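Local coordinates for protein purine nucleoside phosphorylase (Anopheles gambiae, PDB 2P4S) that catalyses the phosphorolysis of purine (deoxy)ribonucleosides, preferring inosine and 2'-deoxyinosine, to the free base and pentose 1-phosphate in purine salvage, at residues 215-220 with 304-309; 258-263 with 270-275; 323-328 with 354-359. All blocks are in the same frame, centred on the assembly; numbering follows the deposited sequence.

Interaction 1 (215-220 with 304-309); sequences MLIKDH and MSTVHE. With DIH (7-[[(3R,4R)-3-(hydroxymethyl)-4-oxidanyl-pyrrolidin-1-ium-1-yl]methyl]-3,5-dihydropyrrolo[3,2-d]pyrimidin-4-one), chain F; PO4 (phosphate ion), chain D.
Val307 packs both methyl groups against His220, and this pair carries most of the interface. CG1 makes a CH-pi contact over the middle of one face, 3.8 Å from the centroid of the His220 ring and 9° off its normal, while CG2 leans on the start of the side chain, 3.8 Å from His220 CG. With CG1 anti to the backbone N (chi1 162°), Val307 can present both branches to the same face. His220 ND1 is hydrogen-bonded to Tyr251 OH, and the two rings meet nearly at right angles. A looser apolar touch, Ile217 CD1 to Thr306 CG2 at 4.4 Å, continues the packing. The contact joins strand 214-221 of the central mixed sheet to the first turn of helix 307-315, with Thr306 at the N-cap position, although its side chain makes no capping bond. Polar bonds in 304-309 lead to the phosphate site, of which Ser305 is a part: Thr306 OG1 donates to Ser305 OG at 2.9 Å, and Ser305 OG donates to O3 of the bound phosphate at 2.7 Å. Thr306 OG1 is also bonded to Asn200. Beyond them, Met304 SD touches C2' of the inhibitor DIH at 3.5 Å.

Interaction 2 (258-263 with 270-275); sequences QAKVIA and NELREG
Lys260 NZ reaches Glu274 OE1 at 2.9 Å, a hydrogen-bonded salt bridge between a helix and the strand packed against it. The ammonium group comes from above the carboxylate plane, about 45° out of it, and the two side chains cross at roughly a right angle. Both are stretched: Lys260 is extended beyond CG, which carries NZ along the strand to Glu274, and Glu274 extends from a CG anti to its backbone N (chi1 -173°). The bridge lies toward the partly exposed border of the contact.

Segment 258-263 runs nearly antiparallel to 272-275 (164°), the axes approaching to 9.8 Å. The contact belongs to a beta-alpha-beta crossover, in which helix 253-265 lies on the connection between the parallel neighbours 214-221 and 272-279. The helix packs on this part of the sheet beside helix 353-370, against which Ile262 packs.

Farther along the helix, the apolar contact centres on one branch of Leu272. Its CD2 fits between two residues a helical turn apart, 3.6 Å from Ala263 CB and 3.8 Å from Lys260 CG, and lies 4.0 Å from Ala259 O. The small side chain of Ala263 lets the leucine come close to the helix, while Lys260 passes across it with its aliphatic portion. Leu272 also touches Ile214 and Leu216 of the adjacent strand.

Interaction 3 (323-328 with 354-359); sequences FSLITN and KTLGEF. With DIH (7-[[(3R,4R)-3-(hydroxymethyl)-4-oxidanyl-pyrrolidin-1-ium-1-yl]methyl]-3,5-dihydropyrrolo[3,2-d]pyrimidin-4-one), chain F.
A T-shaped pair of phenylalanines links strand and helix: the edge of Phe359 is directed at the face of Phe323, with the ring planes at 82° and the centroids 5.4 Å apart. This is an apolar helix-on-sheet contact of the phosphorylase fold, in which helix 353-370 near the chain's C-terminal end packs on strand 319-329 of the central sheet. The axes of segments 323-327 and 354-359 run nearly antiparallel, 169° apart, and at 12.3 Å they leave room for large side chains between them.

With its CG anti to the backbone N, Phe359 sends its ring out toward the strand, and CE2 is the touching corner, 3.8 Å from Phe323 CE2. Leu356, one turn earlier on the helix, approaches the Phe323 ring obliquely, with CD2 4.2 Å from CE1 of Phe323. Its other methyl, CD1, meets Leu325 CD2 at 4.4 Å. All four side chains are buried, and Phe359 packs also on Leu216 of strand 214-221.

At the far end of segment 323-328 the chain turns a corner and enters the nucleoside pocket, away from the helix. Asn328 there reads the base of the inhibitor DIH with both ends of its amide: ND2 donates to DIH O6, and OD1 accepts from DIH N7, each bond nearly straight at 171°. Thr327 OG1 braces that amide from within the carbonyl plane, donating to Asn328 OD1 at 2.8 Å.

Overall arrangement
The three contacts share one mixed sheet, in which strand 214-221 lies between 272-279, its parallel neighbour, and 319-329, its antiparallel one. Their centres are about 16 Å (1 and 2), 14 Å (1 and 3) and 11 Å (2 and 3) apart. In sequence, interaction 2 falls wholly between the two segments of interaction 1, and interaction 3 follows both. Backbone pairs tie them together: Leu216 N lies 2.9 Å from Arg273 O, and Met215 N lies 2.7 Å from Ser324 O. Helices 253-265 and 353-370 meet where Phe359 touches Ala259 and Ile262. Interactions 1 and 3 both reach the inhibitor, whereas interaction 2 is peripheral packing away from the phosphate and nucleoside sites.

Interaction 1 (215-220 with 304-309)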
loop_
_atom_site.group_PDB
_atom_site.type_symbol
_atom_site.label_atom_id
_atom_site.label_comp_id
_atom_site.label_asym_id
_atom_site.label_seq_id
_atom_site.Cartn_x
_atom_site.Cartn_y
_atom_site.Cartn_z
ATOM N N MET A 215 20.783 -2.481 -15.395
ATOM C CA MET A 215 20.906 -1.650 -14.222
ATOM C C MET A 215 21.229 -2.477 -12.995
ATOM O O MET A 215 20.367 -3.210 -12.519
ATOM C CB MET A 215 19.617 -0.875 -13.959
ATOM C CG MET A 215 19.812 0.241 -12.910
ATOM S SD MET A 215 18.285 0.747 -12.164
ATOM C CE MET A 215 17.883 -0.673 -11.103
ATOM N N LEU A 216 22.444 -2.318 -12.450
ATOM C CA LEU A 216 22.724 -2.776 -11.079
ATOM C C LEU A 216 21.747 -2.118 -10.126
ATOM O O LEU A 216 21.510 -0.919 -10.172
ATOM C CB LEU A 216 24.139 -2.443 -10.602
ATOM C CG LEU A 216 25.246 -2.843 -11.590
ATOM C CD1 LEU A 216 26.600 -2.347 -11.144
ATOM C CD2 LEU A 216 25.227 -4.370 -11.917
ATOM N N ILE A 217 21.207 -2.921 -9.229
ATOM C CA ILE A 217 20.348 -2.391 -8.206
ATOM C C ILE A 217 21.245 -1.971 -7.063
ATOM O O ILE A 217 21.972 -2.781 -6.474
ATOM C CB ILE A 217 19.223 -3.387 -7.811
ATOM C CG1 ILE A 217 18.468 -3.836 -9.079
ATOM C CG2 ILE A 217 18.300 -2.744 -6.722
ATOM C CD1 ILE A 217 17.310 -4.876 -8.846
ATOM N N LYS A 218 21.228 -0.673 -6.808
ATOM C CA LYS A 218 21.984 -0.113 -5.738
ATOM C C LYS A 218 21.078 -0.023 -4.503
ATOM O O LYS A 218 21.559 -0.071 -3.371
ATOM C CB LYS A 218 22.504 1.273 -6.156
ATOM C CG LYS A 218 23.266 1.990 -5.052
ATOM C CD LYS A 218 23.807 3.380 -5.499
ATOM C CE LYS A 218 24.908 3.852 -4.512
ATOM N NZ LYS A 218 25.366 5.256 -4.981
ATOM N N ASP A 219 19.771 0.130 -4.734
ATOM C CA ASP A 219 18.829 0.296 -3.661
ATOM C C ASP A 219 17.427 0.057 -4.189
ATOM O O ASP A 219 17.230 -0.024 -5.397
ATOM C CB ASP A 219 18.933 1.718 -3.064
ATOM C CG ASP A 219 18.568 1.748 -1.580
ATOM O OD1 ASP A 219 18.069 0.710 -1.052
ATOM O OD2 ASP A 219 18.740 2.798 -0.953
ATOM N N HIS A 220 16.467 -0.078 -3.292
ATOM C CA HIS A 220 15.083 -0.174 -3.713
ATOM C C HIS A 220 14.176 0.704 -2.810
ATOM O O HIS A 220 14.579 1.185 -1.753
ATOM C CB HIS A 220 14.610 -1.663 -3.761
ATOM C CG HIS A 220 14.515 -2.318 -2.418
ATOM N ND1 HIS A 220 15.071 -3.550 -2.147
ATOM C CD2 HIS A 220 13.952 -1.896 -1.262
ATOM C CE1 HIS A 220 14.830 -3.863 -0.884
ATOM N NE2 HIS A 220 14.146 -2.878 -0.329
ATOM N N MET A 304 8.176 -5.914 -10.936
ATOM C CA MET A 304 7.135 -6.573 -10.128
ATOM C C MET A 304 7.641 -7.764 -9.302
ATOM O O MET A 304 6.875 -8.689 -9.050
ATOM C CB MET A 304 5.998 -7.074 -11.042
ATOM C CG MET A 304 5.366 -5.975 -11.908
ATOM S SD MET A 304 4.123 -6.665 -12.958
ATOM C CE MET A 304 3.585 -5.255 -13.955
ATOM N N SER A 305 8.907 -7.773 -8.862
ATOM C CA SER A 305 9.436 -8.946 -8.162
ATOM C C SER A 305 10.607 -8.552 -7.270
ATOM O O SER A 305 10.792 -7.346 -6.996
ATOM C CB SER A 305 9.855 -9.999 -9.175
ATOM O OG SER A 305 11.065 -9.602 -9.799
ATOM N N THR A 306 11.397 -9.541 -6.803
ATOM C CA THR A 306 12.790 -9.251 -6.309
ATOM C C THR A 306 12.923 -8.654 -4.915
ATOM O O THR A 306 13.669 -9.190 -4.087
ATOM C CB THR A 306 13.558 -8.352 -7.330
ATOM O OG1 THR A 306 13.641 -9.071 -8.552
ATOM C CG2 THR A 306 14.993 -7.988 -6.873
ATOM N N VAL A 307 12.204 -7.566 -4.657
ATOM C CA VAL A 307 12.403 -6.773 -3.413
ATOM C C VAL A 307 12.251 -7.668 -2.150
ATOM O O VAL A 307 13.099 -7.659 -1.275
ATOM C CB VAL A 307 11.465 -5.471 -3.371
ATOM C CG1 VAL A 307 11.324 -4.896 -1.941
ATOM C CG2 VAL A 307 12.005 -4.410 -4.269
ATOM N N HIS A 308 11.166 -8.454 -2.121
ATOM C CA HIS A 308 10.808 -9.372 -1.021
ATOM C C HIS A 308 11.708 -10.589 -0.964
ATOM O O HIS A 308 11.951 -11.115 0.107
ATOM C CB HIS A 308 9.307 -9.794 -1.115
ATOM C CG HIS A 308 8.864 -10.141 -2.503
ATOM N ND1 HIS A 308 8.484 -9.186 -3.424
ATOM C CD2 HIS A 308 8.795 -11.334 -3.147
ATOM C CE1 HIS A 308 8.204 -9.779 -4.577
ATOM N NE2 HIS A 308 8.417 -11.077 -4.440
ATOM N N GLU A 309 12.195 -11.049 -2.108
ATOM C CA GLU A 309 13.271 -12.049 -2.133
ATOM C C GLU A 309 14.579 -11.546 -1.453
ATOM O O GLU A 309 15.216 -12.256 -0.648
ATOM C CB GLU A 309 13.561 -12.454 -3.597
ATOM C CG GLU A 309 12.394 -13.150 -4.302
ATOM C CD GLU A 309 12.410 -12.955 -5.820
ATOM O OE1 GLU A 309 13.382 -12.379 -6.356
ATOM O OE2 GLU A 309 11.452 -13.394 -6.501
HETATM O "O5'" DIH F . 6.076 -8.533 -18.943
HETATM C "C5'" DIH F . 5.509 -8.527 -17.618
HETATM C "C4'" DIH F . 6.524 -9.183 -16.713
HETATM C "C6'" DIH F . 7.910 -8.508 -16.834
HETATM C "C3'" DIH F . 6.091 -9.057 -15.269
HETATM O "O3'" DIH F . 6.521 -10.227 -14.572
HETATM C "C2'" DIH F . 6.901 -7.883 -14.750
HETATM N "N1'" DIH F . 8.215 -8.073 -15.442
HETATM C C10 DIH F . 9.076 -6.898 -15.240
HETATM C C9 DIH F . 8.822 -5.662 -16.077
HETATM C C8 DIH F . 9.391 -5.403 -17.353
HETATM N N7 DIH F . 8.958 -4.183 -17.776
HETATM C C5 DIH F . 8.138 -3.640 -16.839
HETATM C C6 DIH F . 7.424 -2.338 -16.706
HETATM O O6 DIH F . 7.466 -1.431 -17.635
HETATM N N1 DIH F . 6.723 -2.176 -15.563
HETATM C C2 DIH F . 6.649 -3.116 -14.574
HETATM N N3 DIH F . 7.306 -4.285 -14.644
HETATM C C4 DIH F . 8.052 -4.546 -15.770
HETATM P P PO4 D . 10.420 -10.541 -13.562
HETATM O O1 PO4 D . 11.670 -10.439 -14.375
HETATM O O2 PO4 D . 10.348 -11.953 -12.980
HETATM O O3 PO4 D . 10.373 -9.594 -12.421
HETATM O O4 PO4 D . 9.261 -10.254 -14.470
#

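Interaction 2 (258-263 with 270-275)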
loop_
_atom_site.group_PDB
_atom_site.type_symbol
_atom_site.label_atom_id
_atom_site.label_comp_id
_atom_site.label_asym_id
_atom_site.label_seq_id
_atom_site.Cartn_x
_atom_site.Cartn_y
_atom_site.Cartn_z
ATOM N N GLN A 258 32.563 -4.805 -8.567
ATOM C CA GLN A 258 33.161 -5.841 -9.448
ATOM C C GLN A 258 32.412 -5.954 -10.798
ATOM O O GLN A 258 33.019 -6.089 -11.875
ATOM C CB GLN A 258 33.278 -7.198 -8.709
ATOM C CG GLN A 258 33.934 -8.333 -9.533
ATOM C CD GLN A 258 35.374 -8.004 -10.037
ATOM O OE1 GLN A 258 36.036 -7.097 -9.525
ATOM N NE2 GLN A 258 35.849 -8.761 -11.049
ATOM N N ALA A 259 31.085 -5.884 -10.734
ATOM C CA ALA A 259 30.207 -5.789 -11.922
ATOM C C ALA A 259 30.593 -4.678 -12.895
ATOM O O ALA A 259 30.548 -4.849 -14.126
ATOM C CB ALA A 259 28.727 -5.626 -11.458
ATOM N N LYS A 260 30.977 -3.529 -12.362
ATOM C CA LYS A 260 31.409 -2.427 -13.211
ATOM C C LYS A 260 32.753 -2.744 -13.906
ATOM O O LYS A 260 32.981 -2.341 -15.037
ATOM C CB LYS A 260 31.510 -1.133 -12.409
ATOM C CG LYS A 260 30.197 -0.593 -11.869
ATOM C CD LYS A 260 30.428 0.517 -10.825
ATOM C CE LYS A 260 29.117 1.168 -10.428
ATOM N NZ LYS A 260 29.218 2.219 -9.313
ATOM N N VAL A 261 33.625 -3.463 -13.205
ATOM C CA VAL A 261 34.892 -3.943 -13.746
ATOM C C VAL A 261 34.673 -5.026 -14.819
ATOM O O VAL A 261 35.265 -4.938 -15.915
ATOM C CB VAL A 261 35.794 -4.487 -12.610
ATOM C CG1 VAL A 261 37.078 -5.086 -13.191
ATOM C CG2 VAL A 261 36.119 -3.362 -11.586
ATOM N N ILE A 262 33.793 -6.000 -14.524
ATOM C CA ILE A 262 33.380 -6.993 -15.489
ATOM C C ILE A 262 32.734 -6.348 -16.716
ATOM O O ILE A 262 33.019 -6.728 -17.848
ATOM C CB ILE A 262 32.375 -8.034 -14.824
ATOM C CG1 ILE A 262 33.081 -8.838 -13.709
ATOM C CG2 ILE A 262 31.670 -8.862 -15.899
ATOM C CD1 ILE A 262 32.148 -9.344 -12.565
ATOM N N ALA A 263 31.864 -5.357 -16.511
ATOM C CA ALA A 263 31.202 -4.699 -17.646
ATOM C C ALA A 263 32.220 -4.228 -18.646
ATOM O O ALA A 263 32.044 -4.434 -19.852
ATOM C CB ALA A 263 30.319 -3.507 -17.190
ATOM N N ASN A 270 29.005 0.803 -21.551
ATOM C CA ASN A 270 28.025 1.857 -21.911
ATOM C C ASN A 270 26.569 1.439 -21.692
ATOM O O ASN A 270 25.669 2.277 -21.682
ATOM C CB ASN A 270 28.200 2.259 -23.365
ATOM C CG ASN A 270 29.442 3.091 -23.572
ATOM O OD1 ASN A 270 29.501 4.249 -23.143
ATOM N ND2 ASN A 270 30.452 2.499 -24.173
ATOM N N GLU A 271 26.367 0.137 -21.541
ATOM C CA GLU A 271 25.064 -0.460 -21.382
ATOM C C GLU A 271 24.887 -0.858 -19.928
ATOM O O GLU A 271 23.983 -1.581 -19.615
ATOM C CB GLU A 271 24.927 -1.702 -22.280
ATOM C CG GLU A 271 24.857 -1.400 -23.799
ATOM C CD GLU A 271 26.231 -1.076 -24.442
ATOM O OE1 GLU A 271 27.236 -1.811 -24.213
ATOM O OE2 GLU A 271 26.300 -0.065 -25.183
ATOM N N LEU A 272 25.778 -0.404 -19.048
ATOM C CA LEU A 272 25.653 -0.666 -17.636
ATOM C C LEU A 272 25.198 0.592 -16.877
ATOM O O LEU A 272 25.809 1.635 -16.986
ATOM C CB LEU A 272 26.963 -1.187 -17.029
ATOM C CG LEU A 272 26.800 -1.802 -15.631
ATOM C CD1 LEU A 272 26.208 -3.233 -15.767
ATOM C CD2 LEU A 272 28.094 -1.807 -14.851
ATOM N N ARG A 273 24.128 0.456 -16.087
ATOM C CA ARG A 273 23.638 1.528 -15.275
ATOM C C ARG A 273 23.696 1.055 -13.829
ATOM O O ARG A 273 23.978 -0.131 -13.545
ATOM C CB ARG A 273 22.162 1.870 -15.639
ATOM C CG ARG A 273 21.881 2.071 -17.114
ATOM C CD ARG A 273 22.466 3.423 -17.594
ATOM N NE ARG A 273 22.352 3.547 -19.043
ATOM C CZ ARG A 273 22.684 4.647 -19.725
ATOM N NH1 ARG A 273 23.133 5.749 -19.092
ATOM N NH2 ARG A 273 22.545 4.642 -21.039
ATOM N N GLU A 274 23.320 1.953 -12.944
ATOM C CA GLU A 274 23.216 1.650 -11.528
ATOM C C GLU A 274 22.145 2.553 -10.925
ATOM O O GLU A 274 22.225 3.764 -11.062
ATOM C CB GLU A 274 24.519 1.925 -10.838
ATOM C CG GLU A 274 24.488 1.448 -9.400
ATOM C CD GLU A 274 25.786 1.741 -8.645
ATOM O OE1 GLU A 274 26.414 2.817 -8.869
ATOM O OE2 GLU A 274 26.169 0.869 -7.824
ATOM N N GLY A 275 21.154 1.985 -10.243
ATOM C CA GLY A 275 20.134 2.851 -9.674
ATOM C C GLY A 275 19.134 2.102 -8.848
ATOM O O GLY A 275 19.447 1.061 -8.286
#

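Interaction 3 (323-328 with 354-359)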
loop_
_atom_site.group_PDB
_atom_site.type_symbol
_atom_site.label_atom_id
_atom_site.label_comp_id
_atom_site.label_asym_id
_atom_site.label_seq_id
_atom_site.Cartn_x
_atom_site.Cartn_y
_atom_site.Cartn_z
ATOM N N PHE A 323 20.390 -7.250 -10.363
ATOM C CA PHE A 323 20.254 -6.329 -11.488
ATOM C C PHE A 323 18.944 -6.480 -12.236
ATOM O O PHE A 323 18.333 -7.543 -12.212
ATOM C CB PHE A 323 21.420 -6.430 -12.474
ATOM C CG PHE A 323 21.580 -7.772 -13.118
ATOM C CD1 PHE A 323 20.923 -8.069 -14.308
ATOM C CD2 PHE A 323 22.438 -8.720 -12.575
ATOM C CE1 PHE A 323 21.098 -9.269 -14.930
ATOM C CE2 PHE A 323 22.611 -9.943 -13.204
ATOM C CZ PHE A 323 21.948 -10.206 -14.392
ATOM N N SER A 324 18.566 -5.395 -12.920
ATOM C CA SER A 324 17.448 -5.345 -13.847
ATOM C C SER A 324 17.993 -5.267 -15.287
ATOM O O SER A 324 18.834 -4.396 -15.601
ATOM C CB SER A 324 16.619 -4.078 -13.601
ATOM O OG SER A 324 15.995 -4.023 -12.333
ATOM N N LEU A 325 17.494 -6.145 -16.164
ATOM C CA LEU A 325 17.587 -5.908 -17.595
ATOM C C LEU A 325 16.428 -4.957 -17.969
ATOM O O LEU A 325 15.255 -5.274 -17.713
ATOM C CB LEU A 325 17.461 -7.229 -18.370
ATOM C CG LEU A 325 17.589 -7.170 -19.896
ATOM C CD1 LEU A 325 18.995 -6.706 -20.375
ATOM C CD2 LEU A 325 17.277 -8.560 -20.442
ATOM N N ILE A 326 16.772 -3.803 -18.574
ATOM C CA ILE A 326 15.802 -2.818 -18.999
ATOM C C ILE A 326 15.208 -3.322 -20.307
ATOM O O ILE A 326 15.884 -3.387 -21.308
ATOM C CB ILE A 326 16.480 -1.417 -19.200
ATOM C CG1 ILE A 326 17.162 -0.950 -17.906
ATOM C CG2 ILE A 326 15.498 -0.394 -19.777
ATOM C CD1 ILE A 326 16.204 -0.801 -16.648
ATOM N N THR A 327 13.925 -3.699 -20.304
ATOM C CA THR A 327 13.367 -4.478 -21.421
ATOM C C THR A 327 12.481 -3.590 -22.265
ATOM O O THR A 327 12.016 -3.978 -23.320
ATOM C CB THR A 327 12.576 -5.705 -20.911
ATOM O OG1 THR A 327 11.691 -5.299 -19.848
ATOM C CG2 THR A 327 13.536 -6.749 -20.371
ATOM N N ASN A 328 12.265 -2.377 -21.785
ATOM C CA ASN A 328 11.341 -1.458 -22.376
ATOM C C ASN A 328 11.486 -0.193 -21.596
ATOM O O ASN A 328 11.833 -0.223 -20.400
ATOM C CB ASN A 328 9.870 -1.942 -22.312
ATOM C CG ASN A 328 9.391 -2.208 -20.876
ATOM O OD1 ASN A 328 9.843 -3.186 -20.212
ATOM N ND2 ASN A 328 8.467 -1.359 -20.392
ATOM N N LYS A 354 24.091 -14.686 -24.323
ATOM C CA LYS A 354 25.529 -14.896 -24.276
ATOM C C LYS A 354 26.142 -13.898 -23.269
ATOM O O LYS A 354 26.803 -14.290 -22.313
ATOM C CB LYS A 354 26.097 -14.769 -25.697
ATOM C CG LYS A 354 27.495 -15.325 -25.908
ATOM C CD LYS A 354 27.578 -15.994 -27.315
ATOM C CE LYS A 354 28.962 -15.789 -28.020
ATOM N NZ LYS A 354 30.079 -16.588 -27.405
ATOM N N THR A 355 25.867 -12.616 -23.473
ATOM C CA THR A 355 26.310 -11.535 -22.583
ATOM C C THR A 355 25.874 -11.700 -21.100
ATOM O O THR A 355 26.701 -11.610 -20.171
ATOM C CB THR A 355 25.761 -10.162 -23.123
ATOM O OG1 THR A 355 26.163 -10.000 -24.485
ATOM C CG2 THR A 355 26.273 -8.987 -22.316
ATOM N N LEU A 356 24.574 -11.919 -20.904
ATOM C CA LEU A 356 24.018 -12.139 -19.582
ATOM C C LEU A 356 24.722 -13.284 -18.868
ATOM O O LEU A 356 25.063 -13.161 -17.696
ATOM C CB LEU A 356 22.504 -12.385 -19.665
ATOM C CG LEU A 356 21.611 -11.206 -20.160
ATOM C CD1 LEU A 356 20.280 -11.735 -20.745
ATOM C CD2 LEU A 356 21.319 -10.224 -19.062
ATOM N N GLY A 357 24.999 -14.362 -19.600
ATOM C CA GLY A 357 25.646 -15.557 -19.018
ATOM C C GLY A 357 27.091 -15.294 -18.619
ATOM O O GLY A 357 27.517 -15.628 -17.512
ATOM N N GLU A 358 27.833 -14.663 -19.522
ATOM C CA GLU A 358 29.214 -14.253 -19.260
ATOM C C GLU A 358 29.306 -13.321 -18.056
ATOM O O GLU A 358 30.137 -13.523 -17.162
ATOM C CB GLU A 358 29.788 -13.584 -20.505
ATOM C CG GLU A 358 31.298 -13.329 -20.443
ATOM C CD GLU A 358 32.138 -14.615 -20.222
ATOM O OE1 GLU A 358 31.866 -15.651 -20.900
ATOM O OE2 GLU A 358 33.063 -14.591 -19.364
ATOM N N PHE A 359 28.419 -12.322 -18.024
ATOM C CA PHE A 359 28.320 -11.339 -16.909
ATOM C C PHE A 359 28.054 -12.028 -15.587
ATOM O O PHE A 359 28.801 -11.871 -14.624
ATOM C CB PHE A 359 27.245 -10.249 -17.244
ATOM C CG PHE A 359 27.059 -9.186 -16.165
ATOM C CD1 PHE A 359 27.969 -8.120 -16.035
ATOM C CD2 PHE A 359 25.975 -9.246 -15.296
ATOM C CE1 PHE A 359 27.790 -7.127 -15.056
ATOM C CE2 PHE A 359 25.776 -8.235 -14.315
ATOM C CZ PHE A 359 26.693 -7.183 -14.192
HETATM O "O5'" DIH F . 6.076 -8.533 -18.943
HETATM C "C5'" DIH F . 5.509 -8.527 -17.618
HETATM C "C4'" DIH F . 6.524 -9.183 -16.713
HETATM C "C6'" DIH F . 7.910 -8.508 -16.834
HETATM C "C3'" DIH F . 6.091 -9.057 -15.269
HETATM O "O3'" DIH F . 6.521 -10.227 -14.572
HETATM C "C2'" DIH F . 6.901 -7.883 -14.750
HETATM N "N1'" DIH F . 8.215 -8.073 -15.442
HETATM C C10 DIH F . 9.076 -6.898 -15.240
HETATM C C9 DIH F . 8.822 -5.662 -16.077
HETATM C C8 DIH F . 9.391 -5.403 -17.353
HETATM N N7 DIH F . 8.958 -4.183 -17.776
HETATM C C5 DIH F . 8.138 -3.640 -16.839
HETATM C C6 DIH F . 7.424 -2.338 -16.706
HETATM O O6 DIH F . 7.466 -1.431 -17.635
HETATM N N1 DIH F . 6.723 -2.176 -15.563
HETATM C C2 DIH F . 6.649 -3.116 -14.574
HETATM N N3 DIH F . 7.306 -4.285 -14.644
HETATM C C4 DIH F . 8.052 -4.546 -15.770
#